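Telomere length regulator taz1 (Schizosaccharomyces pombe, PDB 4ZMI) binds double-stranded telomeric DNA in fission yeast, where it regulates telomere length and represses the expression of genes next to telomeres. Local coordinates at residues 72-84 with 169-182. Sequence-based numbering, arbitrary orientation.
Sequences EFRTIFFSYIRKY and SCLPYTSLDALNVV. With MG (magnesium ion), chain B.
Residues 72-84 and 169-182 meet at two places, Phe73 beside Cys170 and Lys83 beside Val182, while the axes of helices 78-83 and 176-182 cross at 59°, 11.0 Å apart. Between these points Pro172 wedges in among three aromatic rings. Its CD sits over the centre of the Phe77 ring, 3.7 Å from the centroid, a CH-pi contact; its CA makes another over a face of Phe73, nearer the rim, and its CG touches Tyr80 CD1. Leu171 O lies over the same face of Phe73, 3.5 Å from Phe73 CE2, and binds the magnesium ion at 2.4 Å, joined by Tyr173 O, a water and Leu168. With CG beside its backbone N (chi1 -51°), Tyr173 swings its ring back to helix 78-83, where OH donates to Ser79 OG at 2.7 Å. That serine oxygen is also bonded to Asp126 of helix 118-130, which probably fixes the hydroxyl pair. Val182 CG2 covers the Tyr173 face opposite Pro172 CG. At the outer end, the Lys83 chain bends at chi2 (67°), passes Val182 CG1 and donates an NZ hydrogen bond to Val181 O (2.9 Å) from well above the carbonyl plane. Proline-aromatic packing thus ties the 169-175 loop and its magnesium site to the 73-77 loop and first turn of helix 78-83 in Taz1's helical domain, TRF-family by sequence but no structural counterpart of human TRF1 and TRF2.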
loop_
_atom_site.group_PDB
_atom_site.type_symbol
_atom_site.label_atom_id
_atom_site.label_comp_id
_atom_site.label_asym_id
_atom_site.label_seq_id
_atom_site.Cartn_x
_atom_site.Cartn_y
_atom_site.Cartn_z
ATOM N N GLU A 72 -9.990 4.020 -7.158
ATOM C CA GLU A 72 -9.766 3.190 -8.334
ATOM C C GLU A 72 -8.475 2.390 -8.206
ATOM O O GLU A 72 -8.364 1.311 -8.786
ATOM C CB GLU A 72 -9.645 4.089 -9.561
ATOM C CG GLU A 72 -9.558 3.358 -10.914
ATOM C CD GLU A 72 -9.176 4.298 -12.080
ATOM O OE1 GLU A 72 -9.050 5.530 -11.864
ATOM O OE2 GLU A 72 -8.986 3.798 -13.214
ATOM N N PHE A 73 -7.498 2.951 -7.490
ATOM C CA PHE A 73 -6.213 2.275 -7.253
ATOM C C PHE A 73 -6.137 1.660 -5.859
ATOM O O PHE A 73 -5.057 1.451 -5.310
ATOM C CB PHE A 73 -5.028 3.198 -7.601
ATOM C CG PHE A 73 -4.940 3.465 -9.057
ATOM C CD1 PHE A 73 -5.675 4.492 -9.630
ATOM C CD2 PHE A 73 -4.216 2.639 -9.874
ATOM C CE1 PHE A 73 -5.654 4.700 -10.985
ATOM C CE2 PHE A 73 -4.181 2.854 -11.235
ATOM C CZ PHE A 73 -4.898 3.886 -11.791
ATOM N N ARG A 74 -7.323 1.442 -5.287
ATOM C CA ARG A 74 -7.535 0.508 -4.178
ATOM C C ARG A 74 -7.231 1.066 -2.809
ATOM O O ARG A 74 -7.493 0.408 -1.798
ATOM C CB ARG A 74 -6.736 -0.782 -4.394
ATOM C CG ARG A 74 -7.079 -1.476 -5.691
ATOM C CD ARG A 74 -5.903 -2.268 -6.264
ATOM N NE ARG A 74 -6.246 -3.677 -6.304
ATOM C CZ ARG A 74 -5.836 -4.551 -5.400
ATOM N NH1 ARG A 74 -5.041 -4.139 -4.425
ATOM N NH2 ARG A 74 -6.205 -5.825 -5.482
ATOM N N THR A 75 -6.673 2.267 -2.769
ATOM C CA THR A 75 -6.241 2.826 -1.500
ATOM C C THR A 75 -6.069 4.337 -1.666
ATOM O O THR A 75 -6.395 4.903 -2.709
ATOM C CB THR A 75 -4.906 2.194 -1.067
ATOM O OG1 THR A 75 -4.519 2.708 0.206
ATOM C CG2 THR A 75 -3.849 2.567 -2.062
ATOM N N ILE A 76 -5.558 4.972 -0.626
ATOM C CA ILE A 76 -5.448 6.415 -0.571
ATOM C C ILE A 76 -4.052 6.865 -0.945
ATOM O O ILE A 76 -3.071 6.275 -0.503
ATOM C CB ILE A 76 -5.672 6.898 0.855
ATOM C CG1 ILE A 76 -7.068 6.505 1.338
ATOM C CG2 ILE A 76 -5.432 8.397 0.938
ATOM C CD1 ILE A 76 -8.179 7.116 0.522
ATOM N N PHE A 77 -3.954 7.930 -1.730
ATOM C CA PHE A 77 -2.660 8.424 -2.157
ATOM C C PHE A 77 -2.326 9.788 -1.624
ATOM O O PHE A 77 -2.819 10.810 -2.123
ATOM C CB PHE A 77 -2.574 8.383 -3.671
ATOM C CG PHE A 77 -2.529 6.997 -4.193
ATOM C CD1 PHE A 77 -3.696 6.304 -4.436
ATOM C CD2 PHE A 77 -1.307 6.349 -4.354
ATOM C CE1 PHE A 77 -3.657 5.005 -4.896
ATOM C CE2 PHE A 77 -1.241 5.056 -4.812
ATOM C CZ PHE A 77 -2.425 4.362 -5.081
ATOM N N PHE A 78 -1.459 9.796 -0.617
ATOM C CA PHE A 78 -1.078 11.033 0.034
ATOM C C PHE A 78 -0.271 11.934 -0.886
ATOM O O PHE A 78 -0.378 13.164 -0.813
ATOM C CB PHE A 78 -0.377 10.760 1.364
ATOM C CG PHE A 78 -1.298 10.197 2.413
ATOM C CD1 PHE A 78 -1.327 8.844 2.672
ATOM C CD2 PHE A 78 -2.165 11.025 3.108
ATOM C CE1 PHE A 78 -2.190 8.323 3.614
ATOM C CE2 PHE A 78 -3.021 10.512 4.052
ATOM C CZ PHE A 78 -3.036 9.162 4.310
ATOM N N SER A 79 0.497 11.340 -1.787
ATOM C CA SER A 79 1.188 12.165 -2.768
ATOM C C SER A 79 0.186 12.889 -3.661
ATOM O O SER A 79 0.406 14.021 -4.041
ATOM C CB SER A 79 2.137 11.338 -3.631
ATOM O OG SER A 79 1.442 10.361 -4.385
ATOM N N TYR A 80 -0.908 12.222 -3.997
ATOM C CA TYR A 80 -1.902 12.810 -4.878
ATOM C C TYR A 80 -2.647 13.941 -4.159
ATOM O O TYR A 80 -2.753 15.042 -4.669
ATOM C CB TYR A 80 -2.870 11.721 -5.316
ATOM C CG TYR A 80 -3.919 12.138 -6.309
ATOM C CD1 TYR A 80 -3.780 11.840 -7.651
ATOM C CD2 TYR A 80 -5.068 12.780 -5.897
ATOM C CE1 TYR A 80 -4.738 12.191 -8.566
ATOM C CE2 TYR A 80 -6.047 13.158 -6.814
ATOM C CZ TYR A 80 -5.873 12.857 -8.143
ATOM O OH TYR A 80 -6.837 13.197 -9.045
ATOM N N ILE A 81 -3.137 13.648 -2.960
ATOM C CA ILE A 81 -3.811 14.609 -2.112
ATOM C C ILE A 81 -2.951 15.831 -1.811
ATOM O O ILE A 81 -3.456 16.943 -1.780
ATOM C CB ILE A 81 -4.218 13.962 -0.793
ATOM C CG1 ILE A 81 -5.268 12.882 -1.052
ATOM C CG2 ILE A 81 -4.739 15.008 0.162
ATOM C CD1 ILE A 81 -5.715 12.171 0.196
ATOM N N ARG A 82 -1.652 15.643 -1.601
ATOM C CA ARG A 82 -0.784 16.791 -1.341
ATOM C C ARG A 82 -0.563 17.612 -2.601
ATOM O O ARG A 82 -0.453 18.839 -2.546
ATOM C CB ARG A 82 0.563 16.360 -0.771
ATOM C CG ARG A 82 1.539 17.522 -0.566
ATOM C CD ARG A 82 2.916 17.045 -0.111
ATOM N NE ARG A 82 2.809 15.793 0.614
ATOM C CZ ARG A 82 3.154 14.617 0.106
ATOM N NH1 ARG A 82 3.650 14.547 -1.122
ATOM N NH2 ARG A 82 3.007 13.520 0.828
ATOM N N LYS A 83 -0.509 16.928 -3.739
ATOM C CA LYS A 83 -0.252 17.579 -5.024
ATOM C C LYS A 83 -1.386 18.473 -5.551
ATOM O O LYS A 83 -1.131 19.579 -6.002
ATOM C CB LYS A 83 0.102 16.545 -6.093
ATOM C CG LYS A 83 0.227 17.137 -7.482
ATOM C CD LYS A 83 1.428 18.071 -7.527
ATOM C CE LYS A 83 1.586 18.731 -8.886
ATOM N NZ LYS A 83 2.992 19.210 -9.062
ATOM N N TYR A 84 -2.625 17.993 -5.519
ATOM C CA TYR A 84 -3.725 18.723 -6.154
ATOM C C TYR A 84 -4.573 19.509 -5.164
ATOM O O TYR A 84 -5.182 18.958 -4.234
ATOM C CB TYR A 84 -4.558 17.796 -7.046
ATOM C CG TYR A 84 -3.703 17.090 -8.078
ATOM C CD1 TYR A 84 -3.334 15.763 -7.908
ATOM C CD2 TYR A 84 -3.217 17.764 -9.193
ATOM C CE1 TYR A 84 -2.535 15.112 -8.835
ATOM C CE2 TYR A 84 -2.406 17.122 -10.128
ATOM C CZ TYR A 84 -2.074 15.798 -9.944
ATOM O OH TYR A 84 -1.273 15.144 -10.861
ATOM N N SER A 169 1.226 0.716 -12.893
ATOM C CA SER A 169 -0.024 -0.010 -12.831
ATOM C C SER A 169 -0.681 0.145 -11.452
ATOM O O SER A 169 -1.845 -0.104 -11.311
ATOM C CB SER A 169 0.231 -1.488 -13.093
ATOM O OG SER A 169 0.909 -2.041 -11.967
ATOM N N CYS A 170 0.053 0.569 -10.434
ATOM C CA CYS A 170 -0.493 0.749 -9.094
ATOM C C CYS A 170 -0.497 2.206 -8.639
ATOM O O CYS A 170 -0.640 2.462 -7.447
ATOM C CB CYS A 170 0.321 -0.059 -8.067
ATOM S SG CYS A 170 0.319 -1.864 -8.264
ATOM N N LEU A 171 -0.278 3.146 -9.557
ATOM C CA LEU A 171 -0.260 4.569 -9.204
ATOM C C LEU A 171 -1.260 5.352 -10.058
ATOM O O LEU A 171 -1.478 5.019 -11.237
ATOM C CB LEU A 171 1.133 5.173 -9.376
ATOM C CG LEU A 171 2.237 4.614 -8.470
ATOM C CD1 LEU A 171 3.539 5.190 -8.909
ATOM C CD2 LEU A 171 1.974 5.001 -7.032
ATOM N N PRO A 172 -1.869 6.403 -9.473
ATOM C CA PRO A 172 -2.834 7.224 -10.217
ATOM C C PRO A 172 -2.055 8.256 -11.021
ATOM O O PRO A 172 -2.433 9.420 -11.138
ATOM C CB PRO A 172 -3.668 7.872 -9.105
ATOM C CG PRO A 172 -2.676 8.021 -7.973
ATOM C CD PRO A 172 -1.756 6.824 -8.064
ATOM N N TYR A 173 -0.927 7.808 -11.552
ATOM C CA TYR A 173 -0.122 8.615 -12.438
ATOM C C TYR A 173 0.111 7.835 -13.721
ATOM O O TYR A 173 0.035 6.591 -13.738
ATOM C CB TYR A 173 1.185 8.983 -11.751
ATOM C CG TYR A 173 0.949 9.581 -10.389
ATOM C CD1 TYR A 173 1.345 8.914 -9.226
ATOM C CD2 TYR A 173 0.298 10.809 -10.260
ATOM C CE1 TYR A 173 1.114 9.464 -7.962
ATOM C CE2 TYR A 173 0.061 11.369 -9.005
ATOM C CZ TYR A 173 0.459 10.697 -7.864
ATOM O OH TYR A 173 0.204 11.278 -6.637
ATOM N N THR A 174 0.389 8.584 -14.784
ATOM C CA THR A 174 0.362 8.086 -16.145
ATOM C C THR A 174 1.739 7.816 -16.739
ATOM O O THR A 174 1.850 7.105 -17.736
ATOM C CB THR A 174 -0.374 9.090 -17.069
ATOM O OG1 THR A 174 0.261 10.370 -16.990
ATOM C CG2 THR A 174 -1.806 9.240 -16.625
ATOM N N SER A 175 2.789 8.381 -16.149
ATOM C CA SER A 175 4.118 8.142 -16.687
ATOM C C SER A 175 5.178 8.302 -15.615
ATOM O O SER A 175 4.933 8.925 -14.581
ATOM C CB SER A 175 4.400 9.123 -17.813
ATOM O OG SER A 175 4.651 10.401 -17.244
ATOM N N LEU A 176 6.358 7.735 -15.857
ATOM C CA LEU A 176 7.476 7.896 -14.934
ATOM C C LEU A 176 7.882 9.366 -14.786
ATOM O O LEU A 176 8.253 9.808 -13.704
ATOM C CB LEU A 176 8.675 7.055 -15.377
ATOM C CG LEU A 176 8.438 5.559 -15.224
ATOM C CD1 LEU A 176 9.710 4.769 -15.514
ATOM C CD2 LEU A 176 7.899 5.227 -13.824
ATOM N N ASP A 177 7.805 10.128 -15.868
ATOM C CA ASP A 177 8.160 11.539 -15.791
ATOM C C ASP A 177 7.236 12.246 -14.828
ATOM O O ASP A 177 7.679 13.010 -13.974
ATOM C CB ASP A 177 8.045 12.193 -17.152
ATOM C CG ASP A 177 9.363 12.663 -17.661
ATOM O OD1 ASP A 177 9.885 12.009 -18.582
ATOM O OD2 ASP A 177 9.884 13.669 -17.121
ATOM N N ALA A 178 5.945 11.960 -14.982
ATOM C CA ALA A 178 4.894 12.526 -14.157
ATOM C C ALA A 178 5.199 12.360 -12.676
ATOM O O ALA A 178 4.925 13.248 -11.868
ATOM C CB ALA A 178 3.566 11.877 -14.500
ATOM N N LEU A 179 5.785 11.229 -12.315
ATOM C CA LEU A 179 6.149 11.019 -10.922
ATOM C C LEU A 179 7.096 12.110 -10.450
ATOM O O LEU A 179 7.042 12.515 -9.292
ATOM C CB LEU A 179 6.786 9.646 -10.715
ATOM C CG LEU A 179 5.971 8.414 -11.107
ATOM C CD1 LEU A 179 6.666 7.167 -10.619
ATOM C CD2 LEU A 179 4.623 8.498 -10.479
ATOM N N ASN A 180 7.962 12.587 -11.342
ATOM C CA ASN A 180 8.901 13.654 -10.979
ATOM C C ASN A 180 8.182 14.965 -10.678
ATOM O O ASN A 180 8.717 15.843 -10.005
ATOM C CB ASN A 180 9.936 13.872 -12.083
ATOM C CG ASN A 180 10.863 12.680 -12.263
ATOM O OD1 ASN A 180 11.318 12.071 -11.289
ATOM N ND2 ASN A 180 11.146 12.339 -13.517
ATOM N N VAL A 181 6.960 15.081 -11.183
ATOM C CA VAL A 181 6.160 16.281 -11.013
ATOM C C VAL A 181 5.412 16.267 -9.674
ATOM O O VAL A 181 5.145 17.326 -9.097
ATOM C CB VAL A 181 5.197 16.469 -12.221
ATOM C CG1 VAL A 181 3.971 17.293 -11.865
ATOM C CG2 VAL A 181 5.940 17.075 -13.404
ATOM N N VAL A 182 5.094 15.075 -9.164
ATOM C CA VAL A 182 4.322 14.984 -7.924
ATOM C C VAL A 182 5.117 14.558 -6.695
ATOM O O VAL A 182 4.593 14.568 -5.584
ATOM C CB VAL A 182 3.136 14.035 -8.075
ATOM C CG1 VAL A 182 2.340 14.407 -9.316
ATOM C CG2 VAL A 182 3.623 12.578 -8.159
HETATM MG MG MG B . -1.314 4.550 -13.614
HETATM O O HOH W 1 -0.224 3.885 -15.663
#